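Local coordinates for protein 6-O-methylguanine DNA methyltransferase (Enterococcus faecalis, PDB 2B6C) that is of unknown function but is predicted to act in DNA alkylation repair, as an all-helical member of the AlkD-like family, at residues Thr67-Gln72 / Trp104-Ala109; Val92-Tyr97 / Arg111-Ser116; Ala130-Tyr133 / Trp139-Arg142; Phe86-Val91 / Leu122-Thr127; Ala62-Gln65 / Tyr71-Val74. All blocks are in the same frame, centred on the assembly; numbering follows the deposited sequence.

Contact 1. Residues Thr67-Gln72 / Trp104-Ala109; sequences TEREYQ and WDSVDA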
# COMPACT_ATOMS: atom_id res chain seq x y z
N THR B 67 4.28 -7.19 -27.94
CA THR B 67 5.56 -7.41 -28.55
C THR B 67 6.72 -6.77 -27.84
O THR B 67 7.73 -7.43 -27.57
CB THR B 67 5.53 -6.93 -30.03
OG1 THR B 67 4.67 -7.80 -30.75
CG2 THR B 67 6.95 -6.98 -30.66
N GLU B 68 6.59 -5.48 -27.58
CA GLU B 68 7.69 -4.71 -27.03
C GLU B 68 7.92 -5.06 -25.57
O GLU B 68 6.96 -5.28 -24.79
CB GLU B 68 7.42 -3.23 -27.23
CG GLU B 68 7.21 -2.88 -28.67
CD GLU B 68 5.76 -3.11 -29.24
OE1 GLU B 68 4.84 -3.73 -28.65
OE2 GLU B 68 5.59 -2.66 -30.37
N ARG B 69 9.20 -5.10 -25.22
CA ARG B 69 9.67 -5.52 -23.90
C ARG B 69 9.06 -4.66 -22.76
O ARG B 69 8.73 -5.16 -21.72
CB ARG B 69 11.20 -5.43 -23.90
CG ARG B 69 11.90 -6.10 -22.73
CD ARG B 69 11.26 -7.42 -22.35
NE ARG B 69 12.13 -8.23 -21.49
CZ ARG B 69 11.84 -9.46 -21.07
NH1 ARG B 69 10.69 -10.02 -21.44
NH2 ARG B 69 12.70 -10.14 -20.29
N GLU B 70 8.91 -3.36 -22.98
CA GLU B 70 8.37 -2.47 -21.92
C GLU B 70 6.94 -2.87 -21.46
O GLU B 70 6.55 -2.59 -20.33
CB GLU B 70 8.46 -1.01 -22.37
CG GLU B 70 9.89 -0.54 -22.67
CD GLU B 70 10.23 -0.58 -24.15
OE1 GLU B 70 9.76 -1.48 -24.88
OE2 GLU B 70 10.99 0.30 -24.60
N TYR B 71 6.19 -3.54 -22.32
CA TYR B 71 4.88 -4.08 -21.94
C TYR B 71 4.96 -5.23 -20.96
O TYR B 71 4.04 -5.40 -20.15
CB TYR B 71 4.09 -4.47 -23.16
CG TYR B 71 3.72 -3.26 -24.01
CD1 TYR B 71 2.87 -2.25 -23.51
CD2 TYR B 71 4.22 -3.13 -25.30
CE1 TYR B 71 2.52 -1.15 -24.29
CE2 TYR B 71 3.90 -2.01 -26.08
CZ TYR B 71 3.05 -1.03 -25.57
OH TYR B 71 2.75 0.05 -26.37
N GLN B 72 6.05 -6.02 -21.00
CA GLN B 72 6.26 -7.04 -19.94
C GLN B 72 6.56 -6.35 -18.63
O GLN B 72 6.11 -6.81 -17.57
CB GLN B 72 7.38 -8.06 -20.25
CG GLN B 72 7.04 -9.10 -21.28
CD GLN B 72 7.27 -8.63 -22.69
OE1 GLN B 72 6.31 -8.25 -23.39
NE2 GLN B 72 8.51 -8.68 -23.13
N TRP B 104 17.37 -11.66 -17.51
CA TRP B 104 17.54 -11.24 -16.11
C TRP B 104 16.60 -10.06 -15.75
O TRP B 104 16.21 -9.89 -14.61
CB TRP B 104 19.01 -10.91 -15.80
CG TRP B 104 19.54 -9.73 -16.61
CD1 TRP B 104 20.29 -9.79 -17.77
CD2 TRP B 104 19.35 -8.34 -16.33
NE1 TRP B 104 20.57 -8.52 -18.22
CE2 TRP B 104 20.02 -7.61 -17.36
CE3 TRP B 104 18.72 -7.62 -15.29
CZ2 TRP B 104 20.05 -6.22 -17.39
CZ3 TRP B 104 18.72 -6.23 -15.34
CH2 TRP B 104 19.40 -5.54 -16.38
N ASP B 105 16.25 -9.25 -16.75
CA ASP B 105 15.44 -8.07 -16.52
C ASP B 105 14.00 -8.42 -16.07
O ASP B 105 13.51 -7.86 -15.07
CB ASP B 105 15.47 -7.12 -17.73
CG ASP B 105 14.95 -7.75 -19.03
OD1 ASP B 105 15.06 -8.97 -19.21
OD2 ASP B 105 14.42 -7.00 -19.90
N SER B 106 13.34 -9.34 -16.77
CA SER B 106 11.99 -9.79 -16.35
C SER B 106 11.99 -10.72 -15.14
O SER B 106 11.12 -10.63 -14.30
CB SER B 106 11.22 -10.46 -17.50
OG SER B 106 11.81 -11.71 -17.86
N VAL B 107 12.95 -11.65 -15.08
CA VAL B 107 13.03 -12.62 -13.99
C VAL B 107 13.30 -11.92 -12.63
O VAL B 107 12.69 -12.30 -11.61
CB VAL B 107 14.09 -13.73 -14.29
CG1 VAL B 107 14.31 -14.65 -13.08
CG2 VAL B 107 13.64 -14.56 -15.51
N ASP B 108 14.21 -10.95 -12.63
CA ASP B 108 14.50 -10.18 -11.42
C ASP B 108 13.31 -9.31 -11.05
O ASP B 108 13.03 -9.12 -9.88
CB ASP B 108 15.77 -9.31 -11.58
CG ASP B 108 17.05 -10.13 -11.67
OD1 ASP B 108 17.04 -11.35 -11.39
OD2 ASP B 108 18.12 -9.54 -12.02
N ALA B 109 12.60 -8.75 -12.04
CA ALA B 109 11.31 -8.07 -11.74
C ALA B 109 10.27 -9.05 -11.16
O ALA B 109 9.62 -8.72 -10.17
CB ALA B 109 10.74 -7.34 -12.97
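Arg-69 leaves the start of its helix with CG trans to the backbone N (chi1 -168°) and then bends at chi2, which carries the guanidinium to Asp-105. The two side chains come from opposite directions and meet in a two-pronged, side-on salt bridge. Arg-69 NE donates to Asp-105 OD2 at 3.0 Å, on the syn side but tilted out of the carboxylate plane, and Arg-69 NH2 donates almost straight (170°) to Asp-105 OD1 at 2.8 Å. Both acceptors lie near the guanidinium plane, yet the carboxylate is turned 47° from it, and OD1 is met from above the carboxylate plane. Arg-69 NH2 also lies 3.0 Å from Ser-106 OG. Further partners fix the group: Lys-101 O accepts from Arg-69 NH1 and is hydrogen-bonded to Ser-106 OG, Tyr-73 OH probably hydrogen-bonds to Asp-105 OD2, and Phe-27 is in cation-pi contact with Arg-69. The buried ion pair joins the first turns of helices 69-81 and 104-120, and Ser-106 also touches Tyr-64 of helix 53-65.

Contact 2. Residues Val92-Tyr97 / Arg111-Ser116; sequences VAFKAY and RKFFGS. With SO4 (sulfate ion), chain I.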
# COMPACT_ATOMS: atom_id res chain seq x y z
N VAL B 92 0.81 -18.62 -6.87
CA VAL B 92 1.36 -19.85 -7.45
C VAL B 92 1.17 -19.84 -8.97
O VAL B 92 2.04 -20.30 -9.68
CB VAL B 92 0.74 -21.12 -6.81
CG1 VAL B 92 1.21 -22.41 -7.50
CG2 VAL B 92 1.09 -21.18 -5.32
N ALA B 93 0.06 -19.28 -9.47
CA ALA B 93 -0.23 -19.28 -10.92
C ALA B 93 0.69 -18.30 -11.66
O ALA B 93 1.05 -18.53 -12.82
CB ALA B 93 -1.73 -18.98 -11.21
N PHE B 94 1.13 -17.25 -10.97
CA PHE B 94 2.11 -16.33 -11.59
C PHE B 94 3.48 -16.98 -11.91
O PHE B 94 4.22 -16.46 -12.72
CB PHE B 94 2.36 -15.09 -10.75
CG PHE B 94 1.31 -14.01 -10.88
CD1 PHE B 94 1.23 -13.21 -12.02
CD2 PHE B 94 0.43 -13.75 -9.81
CE1 PHE B 94 0.29 -12.18 -12.10
CE2 PHE B 94 -0.52 -12.73 -9.89
CZ PHE B 94 -0.58 -11.94 -11.05
N LYS B 95 3.81 -18.10 -11.27
CA LYS B 95 5.08 -18.78 -11.55
C LYS B 95 5.18 -19.18 -13.04
O LYS B 95 6.28 -19.20 -13.58
CB LYS B 95 5.33 -19.99 -10.61
CG LYS B 95 6.42 -20.96 -11.15
CD LYS B 95 7.01 -21.92 -10.14
CE LYS B 95 8.01 -22.87 -10.82
NZ LYS B 95 7.32 -23.71 -11.86
N ALA B 96 4.04 -19.44 -13.69
CA ALA B 96 4.01 -19.73 -15.11
C ALA B 96 4.68 -18.65 -15.98
O ALA B 96 5.14 -18.95 -17.08
CB ALA B 96 2.56 -20.04 -15.62
N TYR B 97 4.74 -17.41 -15.50
CA TYR B 97 5.33 -16.32 -16.26
C TYR B 97 6.86 -16.25 -16.18
O TYR B 97 7.50 -15.70 -17.07
CB TYR B 97 4.80 -14.96 -15.81
CG TYR B 97 3.40 -14.62 -16.23
CD1 TYR B 97 3.11 -14.27 -17.54
CD2 TYR B 97 2.36 -14.62 -15.29
CE1 TYR B 97 1.79 -13.94 -17.93
CE2 TYR B 97 1.04 -14.30 -15.66
CZ TYR B 97 0.77 -13.96 -16.98
OH TYR B 97 -0.54 -13.63 -17.35
N ARG B 111 11.01 -11.78 -9.50
CA ARG B 111 11.56 -12.15 -8.21
C ARG B 111 11.14 -11.13 -7.14
O ARG B 111 10.74 -11.52 -6.02
CB ARG B 111 13.09 -12.29 -8.26
CG ARG B 111 13.72 -12.54 -6.85
CD ARG B 111 14.17 -11.22 -6.21
NE ARG B 111 15.28 -10.66 -6.99
CZ ARG B 111 15.70 -9.41 -6.90
NH1 ARG B 111 15.10 -8.58 -6.07
NH2 ARG B 111 16.73 -9.00 -7.64
N LYS B 112 11.22 -9.85 -7.51
CA LYS B 112 10.72 -8.76 -6.67
C LYS B 112 9.25 -8.89 -6.33
O LYS B 112 8.89 -8.66 -5.20
CB LYS B 112 10.98 -7.39 -7.31
CG LYS B 112 12.41 -7.00 -7.20
CD LYS B 112 12.76 -5.75 -8.05
CE LYS B 112 14.19 -5.84 -8.60
NZ LYS B 112 14.78 -4.50 -8.93
N PHE B 113 8.42 -9.27 -7.30
CA PHE B 113 7.03 -9.60 -7.01
C PHE B 113 6.87 -10.72 -5.97
O PHE B 113 6.12 -10.55 -4.98
CB PHE B 113 6.25 -9.91 -8.29
CG PHE B 113 4.89 -10.45 -8.03
CD1 PHE B 113 3.85 -9.60 -7.61
CD2 PHE B 113 4.63 -11.81 -8.19
CE1 PHE B 113 2.57 -10.09 -7.38
CE2 PHE B 113 3.38 -12.32 -7.96
CZ PHE B 113 2.32 -11.45 -7.56
N PHE B 114 7.54 -11.86 -6.18
CA PHE B 114 7.46 -12.99 -5.23
C PHE B 114 8.04 -12.63 -3.85
O PHE B 114 7.51 -13.07 -2.82
CB PHE B 114 8.05 -14.29 -5.82
CG PHE B 114 7.24 -14.83 -6.98
CD1 PHE B 114 6.05 -15.53 -6.75
CD2 PHE B 114 7.64 -14.62 -8.29
CE1 PHE B 114 5.27 -16.01 -7.82
CE2 PHE B 114 6.88 -15.08 -9.37
CZ PHE B 114 5.68 -15.77 -9.13
N GLY B 115 9.09 -11.82 -3.84
CA GLY B 115 9.72 -11.42 -2.58
C GLY B 115 8.81 -10.48 -1.82
O GLY B 115 8.74 -10.55 -0.59
N SER B 116 8.13 -9.57 -2.53
CA SER B 116 7.19 -8.66 -1.87
C SER B 116 6.01 -9.39 -1.27
O SER B 116 5.56 -9.01 -0.18
CB SER B 116 6.65 -7.58 -2.80
OG SER B 116 7.77 -6.97 -3.38
S SO4 I . 10.22 -25.96 -13.84
O1 SO4 I . 9.21 -26.06 -14.89
O2 SO4 I . 10.63 -27.29 -13.36
O3 SO4 I . 9.61 -25.29 -12.67
O4 SO4 I . 11.38 -25.20 -14.35
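Lys-95 and Phe-114 mark the nearest approach of the two backbones, their CA atoms 8.9 Å apart, where helix 88-94 passes into a 3-10 turn beside helix 104-120. Phe-94 meets two aromatic side chains. Phe-113, its CG trans to the backbone N (chi1 171°), turns the edge of its ring to the face of Phe-94 in a T-shaped pair, centroids 5.0 Å apart and planes at 64°; the closest atoms are Phe-94 CD2 and Phe-113 CZ at 3.7 Å. Phe-114 points its CZ at the chain itself, 3.8 Å from Phe-94 CB and 3.7 Å from Lys-95 N, so the peptide between Phe-94 and Lys-95 sits at the ring's edge. Phe-113 CD2 sits over the centre of the Phe-114 ring. Lys-95 leads away from these rings, its NZ donating to O3 of a bound sulfate at 2.9 Å. The chemistry is therefore divided: edge and face attraction joins the helices, while the lysine ammonium helps to hold a sulfate that probably comes from the crystallisation liquor.

Contact 3. Residues Ala130-Tyr133 / Trp139-Arg142; sequences ALFY and WNRR. With SO4 (sulfate ion), chain I.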
# COMPACT_ATOMS: atom_id res chain seq x y z
N ALA B 130 9.54 -23.36 -2.26
CA ALA B 130 9.46 -24.71 -2.83
C ALA B 130 8.93 -24.75 -4.27
O ALA B 130 9.21 -25.72 -4.99
CB ALA B 130 8.66 -25.66 -1.92
N LEU B 131 8.17 -23.72 -4.69
CA LEU B 131 7.72 -23.59 -6.08
C LEU B 131 8.91 -23.54 -7.03
O LEU B 131 8.89 -24.11 -8.12
CB LEU B 131 6.94 -22.27 -6.29
CG LEU B 131 5.51 -22.09 -5.81
CD1 LEU B 131 5.03 -20.67 -6.20
CD2 LEU B 131 4.60 -23.20 -6.39
N PHE B 132 9.94 -22.82 -6.61
CA PHE B 132 11.07 -22.51 -7.47
C PHE B 132 12.29 -23.40 -7.19
O PHE B 132 13.13 -23.58 -8.06
CB PHE B 132 11.43 -21.01 -7.31
CG PHE B 132 10.34 -20.09 -7.77
CD1 PHE B 132 10.16 -19.81 -9.13
CD2 PHE B 132 9.47 -19.50 -6.84
CE1 PHE B 132 9.12 -18.94 -9.58
CE2 PHE B 132 8.44 -18.63 -7.26
CZ PHE B 132 8.26 -18.34 -8.63
N TYR B 133 12.41 -23.91 -5.96
CA TYR B 133 13.56 -24.73 -5.58
C TYR B 133 13.70 -25.98 -6.48
O TYR B 133 12.73 -26.72 -6.64
CB TYR B 133 13.47 -25.16 -4.09
CG TYR B 133 14.50 -26.20 -3.75
CD1 TYR B 133 15.84 -25.84 -3.61
CD2 TYR B 133 14.15 -27.57 -3.65
CE1 TYR B 133 16.81 -26.78 -3.35
CE2 TYR B 133 15.14 -28.53 -3.37
CZ TYR B 133 16.47 -28.11 -3.24
OH TYR B 133 17.49 -29.02 -2.97
N TRP B 139 16.18 -20.06 -14.71
CA TRP B 139 15.54 -18.77 -14.36
C TRP B 139 14.64 -18.92 -13.13
O TRP B 139 14.67 -18.04 -12.25
CB TRP B 139 14.74 -18.18 -15.52
CG TRP B 139 15.57 -17.75 -16.65
CD1 TRP B 139 15.55 -18.25 -17.95
CD2 TRP B 139 16.57 -16.73 -16.64
NE1 TRP B 139 16.47 -17.61 -18.71
CE2 TRP B 139 17.12 -16.67 -17.95
CE3 TRP B 139 17.06 -15.85 -15.66
CZ2 TRP B 139 18.15 -15.76 -18.30
CZ3 TRP B 139 18.10 -14.95 -16.01
CH2 TRP B 139 18.62 -14.91 -17.32
N ASN B 140 13.87 -20.02 -13.05
CA ASN B 140 13.11 -20.29 -11.84
C ASN B 140 14.00 -20.45 -10.59
O ASN B 140 13.64 -19.98 -9.52
CB ASN B 140 12.19 -21.52 -11.96
CG ASN B 140 10.95 -21.25 -12.78
OD1 ASN B 140 10.36 -20.17 -12.70
ND2 ASN B 140 10.54 -22.23 -13.59
N ARG B 141 15.13 -21.14 -10.72
CA ARG B 141 16.07 -21.33 -9.59
C ARG B 141 16.78 -20.04 -9.20
O ARG B 141 17.10 -19.84 -8.02
CB ARG B 141 17.08 -22.40 -9.92
CG ARG B 141 16.38 -23.73 -10.26
CD ARG B 141 17.34 -24.91 -10.03
NE ARG B 141 18.64 -24.74 -10.68
CZ ARG B 141 18.87 -24.94 -11.98
NH1 ARG B 141 17.88 -25.29 -12.82
NH2 ARG B 141 20.10 -24.79 -12.44
N ARG B 142 16.98 -19.14 -10.17
CA ARG B 142 17.37 -17.78 -9.86
C ARG B 142 16.39 -17.08 -8.86
O ARG B 142 16.83 -16.37 -7.94
CB ARG B 142 17.59 -16.96 -11.14
CG ARG B 142 18.07 -15.51 -10.86
CD ARG B 142 18.62 -14.86 -12.14
NE ARG B 142 18.84 -13.43 -12.02
CZ ARG B 142 20.04 -12.84 -12.02
NH1 ARG B 142 20.14 -11.52 -11.95
NH2 ARG B 142 21.17 -13.57 -12.11
S SO4 I . 10.22 -25.96 -13.84
O1 SO4 I . 9.21 -26.06 -14.89
O2 SO4 I . 10.63 -27.29 -13.36
O3 SO4 I . 9.61 -25.29 -12.67
O4 SO4 I . 11.38 -25.20 -14.35
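Van der Waals contact comes first, between Phe-132 and Asn-140, whose CA atoms are only 5.3 Å apart. CB of Phe-132 rests 3.3 Å from the backbone O of Asn-140, and the ring and the Asn-140 side chain cross at about a right angle, with ring and amide planes 54° apart. CE1 of Phe-132 lies 3.6 Å from Asn-140 OD1, a buried oxygen that has no partner in the model. A looser touch joins Phe-132 O to Arg-141 CG at 3.9 Å; the guanidinium beyond it pairs with Asp-167.

The polar interaction uses the other half of the amide. With CG anti to its carbonyl carbon (chi1 -76°), Asn-140 directs ND2 to O4 of a sulfate at 3.2 Å. The sulfate is also hydrogen-bonded by the backbone N atoms of Glu-136 and Asn-137.

Helices 125-132 and 138-146 here form a short hairpin, consistent with the helical-repeat architecture of AlkD-like proteins, and the sulfate sits at the amino end of the second helix, a classic place for an anion.

Contact 4. Residues Phe86-Val91 / Leu122-Thr127; sequences FSLEEV and LTELPT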
# COMPACT_ATOMS: atom_id res chain seq x y z
N PHE B 86 -3.55 -10.62 -4.18
CA PHE B 86 -3.44 -12.03 -4.57
C PHE B 86 -3.43 -13.00 -3.40
O PHE B 86 -2.68 -12.82 -2.44
CB PHE B 86 -2.22 -12.27 -5.46
CG PHE B 86 -2.17 -11.37 -6.64
CD1 PHE B 86 -3.12 -11.50 -7.66
CD2 PHE B 86 -1.20 -10.38 -6.73
CE1 PHE B 86 -3.11 -10.65 -8.74
CE2 PHE B 86 -1.18 -9.51 -7.84
CZ PHE B 86 -2.13 -9.66 -8.83
N SER B 87 -4.24 -14.05 -3.52
CA SER B 87 -4.20 -15.19 -2.62
C SER B 87 -2.99 -16.07 -2.96
O SER B 87 -2.35 -15.87 -3.99
CB SER B 87 -5.46 -16.02 -2.80
OG SER B 87 -5.51 -16.46 -4.14
N LEU B 88 -2.70 -17.04 -2.09
CA LEU B 88 -1.65 -18.00 -2.35
C LEU B 88 -1.82 -18.65 -3.71
O LEU B 88 -0.86 -18.77 -4.45
CB LEU B 88 -1.59 -19.09 -1.27
CG LEU B 88 -0.60 -20.27 -1.47
CD1 LEU B 88 0.85 -19.80 -1.61
CD2 LEU B 88 -0.75 -21.23 -0.30
N GLU B 89 -3.03 -19.09 -4.03
CA GLU B 89 -3.30 -19.82 -5.27
C GLU B 89 -3.02 -18.98 -6.52
O GLU B 89 -2.51 -19.51 -7.53
CB GLU B 89 -4.72 -20.42 -5.26
CG GLU B 89 -5.66 -19.88 -4.14
CD GLU B 89 -5.28 -20.33 -2.72
OE1 GLU B 89 -5.35 -19.49 -1.79
OE2 GLU B 89 -4.91 -21.52 -2.53
N GLU B 90 -3.35 -17.69 -6.45
CA GLU B 90 -3.07 -16.74 -7.52
C GLU B 90 -1.59 -16.49 -7.67
O GLU B 90 -1.10 -16.33 -8.79
CB GLU B 90 -3.85 -15.43 -7.34
CG GLU B 90 -5.35 -15.63 -7.48
CD GLU B 90 -6.19 -14.46 -6.96
OE1 GLU B 90 -5.75 -13.72 -6.06
OE2 GLU B 90 -7.32 -14.29 -7.42
N VAL B 91 -0.86 -16.43 -6.54
CA VAL B 91 0.58 -16.20 -6.61
C VAL B 91 1.27 -17.42 -7.24
O VAL B 91 2.17 -17.26 -8.06
CB VAL B 91 1.22 -15.82 -5.22
CG1 VAL B 91 2.74 -15.85 -5.28
CG2 VAL B 91 0.79 -14.42 -4.84
N LEU B 122 4.73 -14.03 5.40
CA LEU B 122 6.00 -14.64 5.76
C LEU B 122 5.89 -16.10 6.13
O LEU B 122 6.85 -16.85 5.95
CB LEU B 122 6.64 -13.88 6.93
CG LEU B 122 7.49 -12.66 6.57
CD1 LEU B 122 7.71 -11.78 7.82
CD2 LEU B 122 8.82 -13.09 5.94
N THR B 123 4.73 -16.50 6.64
CA THR B 123 4.46 -17.90 6.89
C THR B 123 4.41 -18.74 5.60
O THR B 123 4.60 -19.97 5.66
CB THR B 123 3.15 -18.11 7.73
OG1 THR B 123 2.01 -17.61 7.00
CG2 THR B 123 3.27 -17.39 9.09
N GLU B 124 4.17 -18.10 4.45
CA GLU B 124 4.18 -18.79 3.15
C GLU B 124 5.53 -18.80 2.44
O GLU B 124 5.62 -19.23 1.29
CB GLU B 124 3.15 -18.20 2.18
CG GLU B 124 1.72 -18.28 2.66
CD GLU B 124 1.19 -19.68 2.77
OE1 GLU B 124 0.09 -19.81 3.32
OE2 GLU B 124 1.84 -20.66 2.31
N LEU B 125 6.57 -18.28 3.09
CA LEU B 125 7.92 -18.25 2.51
C LEU B 125 8.36 -19.66 2.08
O LEU B 125 8.79 -19.85 0.92
CB LEU B 125 8.95 -17.62 3.48
CG LEU B 125 10.43 -17.44 3.07
CD1 LEU B 125 11.10 -16.44 3.99
CD2 LEU B 125 11.24 -18.72 3.04
N PRO B 126 8.27 -20.66 2.99
CA PRO B 126 8.63 -22.02 2.54
C PRO B 126 7.85 -22.56 1.34
O PRO B 126 8.42 -23.25 0.49
CB PRO B 126 8.35 -22.89 3.80
CG PRO B 126 8.62 -21.93 4.91
CD PRO B 126 7.93 -20.69 4.43
N THR B 127 6.57 -22.22 1.27
CA THR B 127 5.70 -22.63 0.18
C THR B 127 6.12 -22.00 -1.16
O THR B 127 6.21 -22.69 -2.18
CB THR B 127 4.24 -22.27 0.50
OG1 THR B 127 3.88 -22.84 1.78
CG2 THR B 127 3.30 -22.83 -0.55
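Leu-88 reaches Glu-124 and Thr-127 with its two methyl groups. From CB the chain runs to CG, placed trans to the backbone N (chi1 175°), which extends the branch from the first turn of helix 88-94 toward the opposite segment. There it forks. CD2 comes up to the carboxylate of Glu-124: it lies 3.7 Å from OE2 and 3.9 Å from CD of that glutamate. CD1 goes to the methyl of Thr-127, with 4.0 Å between Leu-88 CD1 and Thr-127 CG2, and passes Glu-124 OE2 slightly farther off. Both partners cross the leucine at about a right angle. Glu-124 is folded at chi2 (-66°), which brings its carboxylate back alongside Thr-127, so that the leucine tip meets an acid group and a methyl side by side.

Behind Leu-88 the helix start is secured by a capping box. Ser-87 N donates to Glu-90 OE1 at 3.0 Å, and Glu-90 N returns a weak bond of 3.4 Å to Ser-87 OG; Lys-53 forms a salt bridge with the same Glu-90 oxygen.

The contact itself rests on dispersion, methyl against methyl and methyl against carboxylate, at a partly exposed place. These are non-directional van der Waals contacts, with no polar bond between Leu-88 and its two partners.

Contact 5. Residues Ala62-Gln65 / Tyr71-Val74; sequences AYYQ and YQYV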
# COMPACT_ATOMS: atom_id res chain seq x y z
N ALA B 62 -2.60 -9.85 -21.14
CA ALA B 62 -2.53 -9.07 -22.40
C ALA B 62 -1.27 -8.20 -22.55
O ALA B 62 -0.64 -8.23 -23.60
CB ALA B 62 -3.80 -8.25 -22.64
N TYR B 63 -0.86 -7.47 -21.50
CA TYR B 63 0.40 -6.69 -21.57
C TYR B 63 1.64 -7.60 -21.73
O TYR B 63 2.58 -7.26 -22.45
CB TYR B 63 0.57 -5.76 -20.37
CG TYR B 63 -0.28 -4.51 -20.48
CD1 TYR B 63 0.10 -3.45 -21.29
CD2 TYR B 63 -1.47 -4.38 -19.76
CE1 TYR B 63 -0.69 -2.32 -21.42
CE2 TYR B 63 -2.26 -3.28 -19.87
CZ TYR B 63 -1.87 -2.23 -20.71
OH TYR B 63 -2.66 -1.11 -20.81
N TYR B 64 1.64 -8.76 -21.07
CA TYR B 64 2.80 -9.64 -21.13
C TYR B 64 2.97 -10.19 -22.54
O TYR B 64 4.07 -10.38 -23.01
CB TYR B 64 2.68 -10.79 -20.12
CG TYR B 64 4.04 -11.30 -19.67
CD1 TYR B 64 4.75 -10.65 -18.67
CD2 TYR B 64 4.63 -12.41 -20.30
CE1 TYR B 64 5.99 -11.09 -18.28
CE2 TYR B 64 5.92 -12.88 -19.91
CZ TYR B 64 6.57 -12.22 -18.89
OH TYR B 64 7.83 -12.63 -18.47
N GLN B 65 1.85 -10.38 -23.24
CA GLN B 65 1.94 -10.97 -24.57
C GLN B 65 2.13 -9.92 -25.70
O GLN B 65 2.32 -10.30 -26.85
CB GLN B 65 0.75 -11.92 -24.81
CG GLN B 65 0.55 -13.03 -23.70
CD GLN B 65 1.82 -13.89 -23.37
OE1 GLN B 65 2.71 -14.09 -24.22
NE2 GLN B 65 1.86 -14.44 -22.14
N TYR B 71 6.19 -3.54 -22.32
CA TYR B 71 4.88 -4.08 -21.94
C TYR B 71 4.96 -5.23 -20.96
O TYR B 71 4.04 -5.40 -20.15
CB TYR B 71 4.09 -4.47 -23.16
CG TYR B 71 3.72 -3.26 -24.01
CD1 TYR B 71 2.87 -2.25 -23.51
CD2 TYR B 71 4.22 -3.13 -25.30
CE1 TYR B 71 2.52 -1.15 -24.29
CE2 TYR B 71 3.90 -2.01 -26.08
CZ TYR B 71 3.05 -1.03 -25.57
OH TYR B 71 2.75 0.05 -26.37
N GLN B 72 6.05 -6.02 -21.00
CA GLN B 72 6.26 -7.04 -19.94
C GLN B 72 6.56 -6.35 -18.63
O GLN B 72 6.11 -6.81 -17.57
CB GLN B 72 7.38 -8.06 -20.25
CG GLN B 72 7.04 -9.10 -21.28
CD GLN B 72 7.27 -8.63 -22.69
OE1 GLN B 72 6.31 -8.25 -23.39
NE2 GLN B 72 8.51 -8.68 -23.13
N TYR B 73 7.27 -5.21 -18.70
CA TYR B 73 7.60 -4.45 -17.49
C TYR B 73 6.33 -3.85 -16.91
O TYR B 73 6.18 -3.80 -15.68
CB TYR B 73 8.59 -3.31 -17.75
CG TYR B 73 9.94 -3.70 -18.34
CD1 TYR B 73 10.48 -4.98 -18.15
CD2 TYR B 73 10.71 -2.74 -19.05
CE1 TYR B 73 11.70 -5.33 -18.68
CE2 TYR B 73 11.95 -3.07 -19.59
CZ TYR B 73 12.45 -4.37 -19.39
OH TYR B 73 13.69 -4.69 -19.89
N VAL B 74 5.44 -3.37 -17.80
CA VAL B 74 4.10 -2.93 -17.42
C VAL B 74 3.30 -4.04 -16.76
O VAL B 74 2.76 -3.84 -15.68
CB VAL B 74 3.30 -2.27 -18.59
CG1 VAL B 74 1.83 -2.01 -18.15
CG2 VAL B 74 3.97 -0.99 -19.03
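Tyr-64, whose ring lies against Gln-72, has a hydroxyl held by two hydrogen bonds: OH donates to Gln-100 O and accepts from Trp-110 NE1. Pinned at that end, with its ring swung out by a CG anti to the backbone N (chi1 -153°), it offers one face to the aliphatic part of Gln-72. CG of Gln-72 stands 3.7 Å from the centroid of the Tyr-64 ring, only 11° off the normal, a well-centred CH-pi contact.

Tyr-63 works on the other flank. Val-74 CG1 sits over a face of its ring, 4.0 Å from the Tyr-63 centroid, while Tyr-71 CD1 comes in at the edge, 3.7 Å from Tyr-63 CD1. The backbones are just as close: CA of Tyr-64 is 4.5 Å from CA of Gln-72, and Tyr-63 O lies 3.3 Å from Tyr-71 CB.

The hydroxyls of Tyr-63 and Tyr-71 are hydrogen-bonded to the backbone N of Leu-7 and of Phe-9, respectively, which ties down the N-terminal segment around these two residues. Helices 53-65 and 69-81, joined by a short turn, thus pack tightly where they meet, with Leu-44 of helix 34-48 lying against both Tyr-63 and Val-74.

In the fold
Taken together, the five contacts show how an all-helical fold is built by joining helices near each other in the chain. Along the chain contact 5 comes first, and contact 1 begins where it ends; they share helix 69-81, and their centres are 8 Å apart. Contact 2 reuses helix 104-120 from contact 1 and helix 88-94 from contact 4, and is nested inside the loop that contact 4 closes. Contact 3 follows last, 10 Å from contact 2 and linked to it by the sulfate and by packing of Phe-114 on Phe-132. Contacts 4 and 5 lie 23 Å apart without touching. An Asp-108–Arg-142 salt bridge joins contacts 1 and 3 directly within the helical domain.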